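PDB 5FX8: manganese lipoxygenase from Gaeumannomyces graminis, which uses a catalytic manganese ion to oxygenate linoleic and alpha-linolenic acids to 11S- and 13R-hydroperoxy fatty acids, converting the 11S product of each into the 13R product. Local coordinates for residues 79-83 with 295-299; 365-371 with 450-454. One frame throughout, in Å; residues are numbered along the deposited sequence.

Contact 1: 79-83 with 295-299; sequences QTTFY and TIPEI
The Y83 ring offers its edge to the carboxylate of E298: CD1 lies 4.0 Å from E298 OE1, close to the ring plane, and the ring and carboxylate planes stand 89° apart. The F82 ring itself takes little part, turned off from the helix; F82 meets I299 through CB, 4.1 Å from I299 CD1. The polar ends of Y83 and E298 are held by other partners. Y83 OH is hydrogen-bonded to the carbonyl of Y326, while E298 OE1 forms a salt bridge with R329 NE. R329 also donates to T81 O and, weakly, to F82 O, so one guanidinium ties the loop backbone to the helix carboxylate and probably favours the ionised form of E298.

Next to F82 in the chain, T81 faces the helix, with its CB 3.8 Å from T295 CB and its OG1 4.1 Å from I296 CD1. The side chains of T80 and T295 cross at about a right angle, and their OG1 atoms share a hydrogen bond of 3.1 Å in which either could be the donor. A chi1 of 55° turns T295 OG1 back over its own helix, where it also makes a weak bond to V291 O.

Residues 295-299 belong to the long helix 268-305, kinked at P297, which carries the manganese ligands H290 and H294 just before this segment. Segment 79-83 is the last part of the connection from strand 71-73 to its antiparallel partner, strand 83-85, and R329 and P330 of helix 328-336 pack against Y83.

Contact 2: 365-371 with 450-454; sequences GGGGFQA and RDFPA
Q370 N donates to D451 O over 2.7 Å, and F369 N donates to R450 O over 2.9 Å. Both bonds are fairly straight, with N-H...O angles of 162°, and they join consecutive amides of one loop to consecutive carbonyls of the other. D451 adds a weak bond from A371 N to its OD2, at the start of the 3-10 turn. At the other end R450 reaches along the glycines; NH1 makes a weak bond to G366 O, 2.8 Å away, and a further hydrogen bond to Y362 O, while Y362 also gives it a cation-pi contact. This grip falls at the end of helix 351-363, which G365 closes in a Schellman motif with a positive phi of 103°.

Farther in, a chi1 of -174° swings the F369 ring away from its backbone N and alongside F452. The two form an edge-to-face pair with centroids 5.0 Å apart and planes at 61°, the edge of F452 directed at the face of F369. P453 CD approaches F369 CD2 obliquely at 4.5 Å. V300 of helix 268-305 touches both phenylalanine side chains, and V466 of helix 460-481 packs on F369 and P453.

Contacts 1 and 2 lie on the same side of the chain's centre, about 12 Å apart between their own centres, and meet through I296 of the helical segment of contact 1. I296 CD1 packs 3.5 Å from G367 O, and I296 CG2 lies 3.9 Å from F369 CD1. I299 also touches V449, next to segment 450-454. Contact 1 lies close to the metal site: the side chain of E298 is about 4 Å from that of H294 and about 9 Å from the manganese ion. In contact 2, G367 is about 11 Å from the side chain of H290, and F369 meets H469 edge-to-face on helix 460-481, which also carries the ligand H478.

Contact 1: 79-83 with 295-299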
ATOM      1  N   GLN A  79       7.607 -11.159  17.137  1.00 13.15           N
ATOM      2  CA  GLN A  79       8.737 -12.040  17.282  1.00 14.42           C
ATOM      3  C   GLN A  79       8.777 -12.982  16.080  1.00 15.34           C
ATOM      4  O   GLN A  79       8.256 -14.094  16.122  1.00 14.23           O
ATOM      5  CB  GLN A  79       8.659 -12.777  18.598  1.00 14.74           C
ATOM      6  CG  GLN A  79       9.920 -13.546  18.903  1.00 19.63           C
ATOM      7  CD  GLN A  79      11.161 -12.666  18.953  1.00 24.29           C
ATOM      8  OE1 GLN A  79      11.150 -11.573  19.538  1.00 22.53           O
ATOM      9  NE2 GLN A  79      12.243 -13.141  18.343  1.00 21.62           N
ATOM     10  N   THR A  80       9.426 -12.536  15.011  1.00 15.60           N
ATOM     11  CA  THR A  80       9.629 -13.392  13.848  1.00 13.99           C
ATOM     12  C   THR A  80      11.096 -13.432  13.447  1.00 11.68           C
ATOM     13  O   THR A  80      11.823 -14.368  13.765  1.00 12.58           O
ATOM     14  CB  THR A  80       8.808 -12.924  12.627  1.00 13.95           C
ATOM     15  OG1 THR A  80       9.347 -11.700  12.090  1.00  9.77           O
ATOM     16  CG2 THR A  80       7.314 -12.763  12.954  1.00  9.98           C
ATOM     17  N   THR A  81      11.526 -12.397  12.760  1.00 10.21           N
ATOM     18  CA  THR A  81      12.736 -12.376  11.968  1.00  9.61           C
ATOM     19  C   THR A  81      13.679 -11.312  12.515  1.00 15.54           C
ATOM     20  O   THR A  81      13.232 -10.305  13.055  1.00 15.23           O
ATOM     21  CB  THR A  81      12.336 -12.101  10.504  1.00 10.34           C
ATOM     22  OG1 THR A  81      11.902 -13.300   9.877  1.00 14.94           O
ATOM     23  CG2 THR A  81      13.407 -11.534   9.749  1.00 11.82           C
ATOM     24  N   PHE A  82      14.981 -11.536  12.385  1.00  8.93           N
ATOM     25  CA  PHE A  82      15.953 -10.537  12.793  1.00  9.37           C
ATOM     26  C   PHE A  82      15.745  -9.248  12.003  1.00  9.00           C
ATOM     27  O   PHE A  82      15.436  -9.274  10.816  1.00  8.07           O
ATOM     28  CB  PHE A  82      17.381 -11.060  12.564  1.00  9.69           C
ATOM     29  CG  PHE A  82      17.761 -12.271  13.395  1.00 10.29           C
ATOM     30  CD1 PHE A  82      17.454 -12.348  14.745  1.00  9.52           C
ATOM     31  CD2 PHE A  82      18.466 -13.331  12.826  1.00  9.57           C
ATOM     32  CE1 PHE A  82      17.832 -13.452  15.493  1.00  9.84           C
ATOM     33  CE2 PHE A  82      18.830 -14.446  13.582  1.00  7.94           C
ATOM     34  CZ  PHE A  82      18.512 -14.500  14.901  1.00  8.09           C
ATOM     35  N   TYR A  83      15.914  -8.129  12.660  1.00 13.59           N
ATOM     36  CA  TYR A  83      15.907  -6.812  12.046  1.00  9.35           C
ATOM     37  C   TYR A  83      17.317  -6.247  12.086  1.00 14.51           C
ATOM     38  O   TYR A  83      18.040  -6.478  13.051  1.00 11.83           O
ATOM     39  CB  TYR A  83      14.942  -5.870  12.772  1.00  8.00           C
ATOM     40  CG  TYR A  83      14.784  -4.528  12.114  1.00 11.36           C
ATOM     41  CD1 TYR A  83      13.875  -4.341  11.085  1.00  8.09           C
ATOM     42  CD2 TYR A  83      15.542  -3.452  12.510  1.00  7.23           C
ATOM     43  CE1 TYR A  83      13.736  -3.130  10.498  1.00  7.78           C
ATOM     44  CE2 TYR A  83      15.404  -2.259  11.925  1.00  7.29           C
ATOM     45  CZ  TYR A  83      14.508  -2.095  10.924  1.00  8.15           C
ATOM     46  OH  TYR A  83      14.386  -0.864  10.345  1.00  9.40           O
ATOM     47  N   THR A 295       8.452  -9.474   6.887  1.00  8.12           N
ATOM     48  CA  THR A 295       9.667  -9.886   7.568  1.00  8.10           C
ATOM     49  C   THR A 295      10.419 -11.029   6.889  1.00  8.12           C
ATOM     50  O   THR A 295      11.630 -11.128   7.076  1.00 17.83           O
ATOM     51  CB  THR A 295       9.381 -10.252   9.040  1.00  9.53           C
ATOM     52  OG1 THR A 295       8.359 -11.255   9.148  1.00 15.32           O
ATOM     53  CG2 THR A 295       8.940  -9.060   9.775  1.00  7.23           C
ATOM     54  N   ILE A 296       9.783 -11.869   6.081  1.00 12.62           N
ATOM     55  CA  ILE A 296      10.559 -12.887   5.358  1.00  8.83           C
ATOM     56  C   ILE A 296      11.411 -12.267   4.242  1.00  7.74           C
ATOM     57  O   ILE A 296      12.595 -12.626   4.098  1.00 11.85           O
ATOM     58  CB  ILE A 296       9.640 -13.995   4.808  1.00 10.58           C
ATOM     59  CG1 ILE A 296       8.727 -14.486   5.906  1.00  8.09           C
ATOM     60  CG2 ILE A 296      10.448 -15.151   4.313  1.00  6.38           C
ATOM     61  CD1 ILE A 296       9.461 -14.953   7.044  1.00  9.36           C
ATOM     62  N   PRO A 297      10.880 -11.347   3.423  1.00  7.72           N
ATOM     63  CA  PRO A 297      11.770 -10.632   2.504  1.00  8.49           C
ATOM     64  C   PRO A 297      12.892  -9.903   3.211  1.00  8.03           C
ATOM     65  O   PRO A 297      14.029  -9.983   2.750  1.00 12.85           O
ATOM     66  CB  PRO A 297      10.832  -9.660   1.779  1.00  9.72           C
ATOM     67  CG  PRO A 297       9.551 -10.267   1.852  1.00  8.04           C
ATOM     68  CD  PRO A 297       9.479 -11.032   3.130  1.00 13.99           C
ATOM     69  N   GLU A 298      12.606  -9.193   4.304  1.00  7.32           N
ATOM     70  CA  GLU A 298      13.650  -8.445   4.992  1.00  6.98           C
ATOM     71  C   GLU A 298      14.814  -9.348   5.349  1.00  6.95           C
ATOM     72  O   GLU A 298      15.968  -8.970   5.158  1.00 17.60           O
ATOM     73  CB  GLU A 298      13.105  -7.782   6.265  1.00  7.12           C
ATOM     74  CG  GLU A 298      12.407  -6.455   6.123  1.00  5.97           C
ATOM     75  CD  GLU A 298      11.495  -6.141   7.322  1.00 10.55           C
ATOM     76  OE1 GLU A 298      11.796  -6.523   8.465  1.00 14.09           O
ATOM     77  OE2 GLU A 298      10.438  -5.525   7.120  1.00 15.28           O
ATOM     78  N   ILE A 299      14.531 -10.536   5.900  1.00  6.91           N
ATOM     79  CA  ILE A 299      15.609 -11.404   6.359  1.00  6.83           C
ATOM     80  C   ILE A 299      16.382 -11.963   5.176  1.00  6.37           C
ATOM     81  O   ILE A 299      17.606 -12.104   5.243  1.00 15.10           O
ATOM     82  CB  ILE A 299      15.078 -12.506   7.310  1.00  8.67           C
ATOM     83  CG1 ILE A 299      16.210 -13.194   8.064  1.00  6.16           C
ATOM     84  CG2 ILE A 299      14.277 -13.578   6.609  1.00  6.65           C
ATOM     85  CD1 ILE A 299      17.159 -12.279   8.697  1.00  6.35           C
TER

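Contact 2: 365-371 with 450-454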
ATOM      1  N   GLY A 365       5.809 -22.791  13.191  1.00 19.27           N
ATOM      2  CA  GLY A 365       6.460 -23.268  12.000  1.00 18.22           C
ATOM      3  C   GLY A 365       6.066 -22.570  10.723  1.00 19.33           C
ATOM      4  O   GLY A 365       6.494 -23.004   9.649  1.00 17.51           O
ATOM      5  N   GLY A 366       5.260 -21.520  10.798  1.00 19.31           N
ATOM      6  CA  GLY A 366       4.778 -20.857   9.612  1.00 13.30           C
ATOM      7  C   GLY A 366       5.802 -19.915   9.097  1.00 15.04           C
ATOM      8  O   GLY A 366       6.853 -19.731   9.683  1.00 18.13           O
ATOM      9  N   GLY A 367       5.512 -19.317   7.958  1.00 14.65           N
ATOM     10  CA  GLY A 367       6.472 -18.403   7.399  1.00 10.92           C
ATOM     11  C   GLY A 367       7.662 -19.038   6.730  1.00 10.44           C
ATOM     12  O   GLY A 367       8.680 -18.377   6.567  1.00 10.75           O
ATOM     13  N   GLY A 368       7.567 -20.292   6.307  1.00 11.18           N
ATOM     14  CA  GLY A 368       8.626 -20.860   5.489  1.00 12.36           C
ATOM     15  C   GLY A 368       8.721 -20.180   4.133  1.00  9.47           C
ATOM     16  O   GLY A 368       7.722 -19.794   3.536  1.00 14.54           O
ATOM     17  N   PHE A 369       9.938 -20.045   3.627  1.00 12.21           N
ATOM     18  CA  PHE A 369      10.110 -19.349   2.353  1.00  9.54           C
ATOM     19  C   PHE A 369       9.594 -20.193   1.183  1.00  9.50           C
ATOM     20  O   PHE A 369       8.664 -19.795   0.487  1.00 21.56           O
ATOM     21  CB  PHE A 369      11.573 -18.951   2.175  1.00  8.01           C
ATOM     22  CG  PHE A 369      11.840 -18.110   0.976  1.00  9.28           C
ATOM     23  CD1 PHE A 369      11.676 -16.737   1.019  1.00  8.06           C
ATOM     24  CD2 PHE A 369      12.297 -18.687  -0.202  1.00  7.54           C
ATOM     25  CE1 PHE A 369      11.957 -15.961  -0.100  1.00  8.05           C
ATOM     26  CE2 PHE A 369      12.554 -17.930  -1.301  1.00  7.53           C
ATOM     27  CZ  PHE A 369      12.390 -16.558  -1.255  1.00  7.72           C
ATOM     28  N   GLN A 370      10.160 -21.377   0.966  1.00 11.98           N
ATOM     29  CA  GLN A 370       9.664 -22.202  -0.135  1.00 10.12           C
ATOM     30  C   GLN A 370       8.223 -22.652   0.093  1.00 10.97           C
ATOM     31  O   GLN A 370       7.458 -22.794  -0.867  1.00 19.22           O
ATOM     32  CB  GLN A 370      10.597 -23.385  -0.353  1.00  9.64           C
ATOM     33  CG  GLN A 370      11.937 -22.951  -0.962  1.00 10.28           C
ATOM     34  CD  GLN A 370      12.970 -24.050  -0.999  1.00  9.56           C
ATOM     35  OE1 GLN A 370      13.264 -24.679   0.000  1.00 11.44           O
ATOM     36  NE2 GLN A 370      13.504 -24.299  -2.171  1.00 10.76           N
ATOM     37  N   ALA A 371       7.839 -22.831   1.363  1.00 10.80           N
ATOM     38  CA  ALA A 371       6.465 -23.121   1.768  1.00 12.91           C
ATOM     39  C   ALA A 371       5.475 -22.115   1.213  1.00 13.44           C
ATOM     40  O   ALA A 371       4.296 -22.443   1.011  1.00 15.94           O
ATOM     41  CB  ALA A 371       6.379 -23.127   3.288  1.00  8.41           C
ATOM     42  N   ARG A 450      13.894 -19.729   7.397  1.00 12.11           N
ATOM     43  CA  ARG A 450      13.187 -21.001   7.279  1.00 12.88           C
ATOM     44  C   ARG A 450      12.876 -21.365   5.836  1.00 11.55           C
ATOM     45  O   ARG A 450      12.380 -20.539   5.069  1.00  9.92           O
ATOM     46  CB  ARG A 450      11.862 -20.966   8.040  1.00 13.06           C
ATOM     47  CG  ARG A 450      11.951 -21.493   9.423  1.00 22.53           C
ATOM     48  CD  ARG A 450      10.613 -21.635  10.061  1.00 17.44           C
ATOM     49  NE  ARG A 450      10.736 -21.378  11.488  1.00 18.55           N
ATOM     50  CZ  ARG A 450       9.727 -20.984  12.233  1.00 22.42           C
ATOM     51  NH1 ARG A 450       8.547 -20.810  11.669  1.00 18.82           N
ATOM     52  NH2 ARG A 450       9.893 -20.756  13.527  1.00 27.31           N
ATOM     53  N   ASP A 451      13.103 -22.639   5.505  1.00 10.77           N
ATOM     54  CA  ASP A 451      12.661 -23.237   4.251  1.00  9.55           C
ATOM     55  C   ASP A 451      13.213 -22.473   3.043  1.00 12.75           C
ATOM     56  O   ASP A 451      12.498 -22.122   2.101  1.00 16.70           O
ATOM     57  CB  ASP A 451      11.136 -23.330   4.209  1.00 10.08           C
ATOM     58  CG  ASP A 451      10.654 -24.485   3.377  1.00 13.50           C
ATOM     59  OD1 ASP A 451      11.491 -25.155   2.721  1.00 14.13           O
ATOM     60  OD2 ASP A 451       9.435 -24.704   3.361  1.00 20.07           O
ATOM     61  N   PHE A 452      14.378 -22.226   3.089  1.00 10.15           N
ATOM     62  CA  PHE A 452      15.134 -21.632   2.028  1.00  9.60           C
ATOM     63  C   PHE A 452      15.909 -22.717   1.308  1.00 15.69           C
ATOM     64  O   PHE A 452      16.349 -23.682   1.934  1.00 17.98           O
ATOM     65  CB  PHE A 452      16.102 -20.590   2.592  1.00  9.56           C
ATOM     66  CG  PHE A 452      16.502 -19.537   1.614  1.00 12.00           C
ATOM     67  CD1 PHE A 452      15.575 -18.650   1.129  1.00  9.07           C
ATOM     68  CD2 PHE A 452      17.812 -19.424   1.191  1.00 10.17           C
ATOM     69  CE1 PHE A 452      15.945 -17.685   0.238  1.00  9.05           C
ATOM     70  CE2 PHE A 452      18.190 -18.446   0.300  1.00  8.63           C
ATOM     71  CZ  PHE A 452      17.258 -17.582  -0.179  1.00  8.44           C
ATOM     72  N   PRO A 453      16.084 -22.598  -0.002  1.00 13.89           N
ATOM     73  CA  PRO A 453      16.833 -23.623  -0.739  1.00 10.01           C
ATOM     74  C   PRO A 453      18.199 -23.864  -0.123  1.00 10.43           C
ATOM     75  O   PRO A 453      18.941 -22.937   0.169  1.00 16.74           O
ATOM     76  CB  PRO A 453      16.940 -23.036  -2.146  1.00  8.98           C
ATOM     77  CG  PRO A 453      16.684 -21.600  -1.974  1.00  9.48           C
ATOM     78  CD  PRO A 453      15.728 -21.465  -0.862  1.00  9.70           C
ATOM     79  N   ALA A 454      18.507 -25.121   0.104  1.00 15.65           N
ATOM     80  CA  ALA A 454      19.739 -25.497   0.767  1.00 13.05           C
ATOM     81  C   ALA A 454      20.954 -25.159  -0.084  1.00 13.32           C
ATOM     82  O   ALA A 454      20.883 -25.102  -1.311  1.00 17.54           O
ATOM     83  CB  ALA A 454      19.724 -26.984   1.055  1.00 13.74           C
TER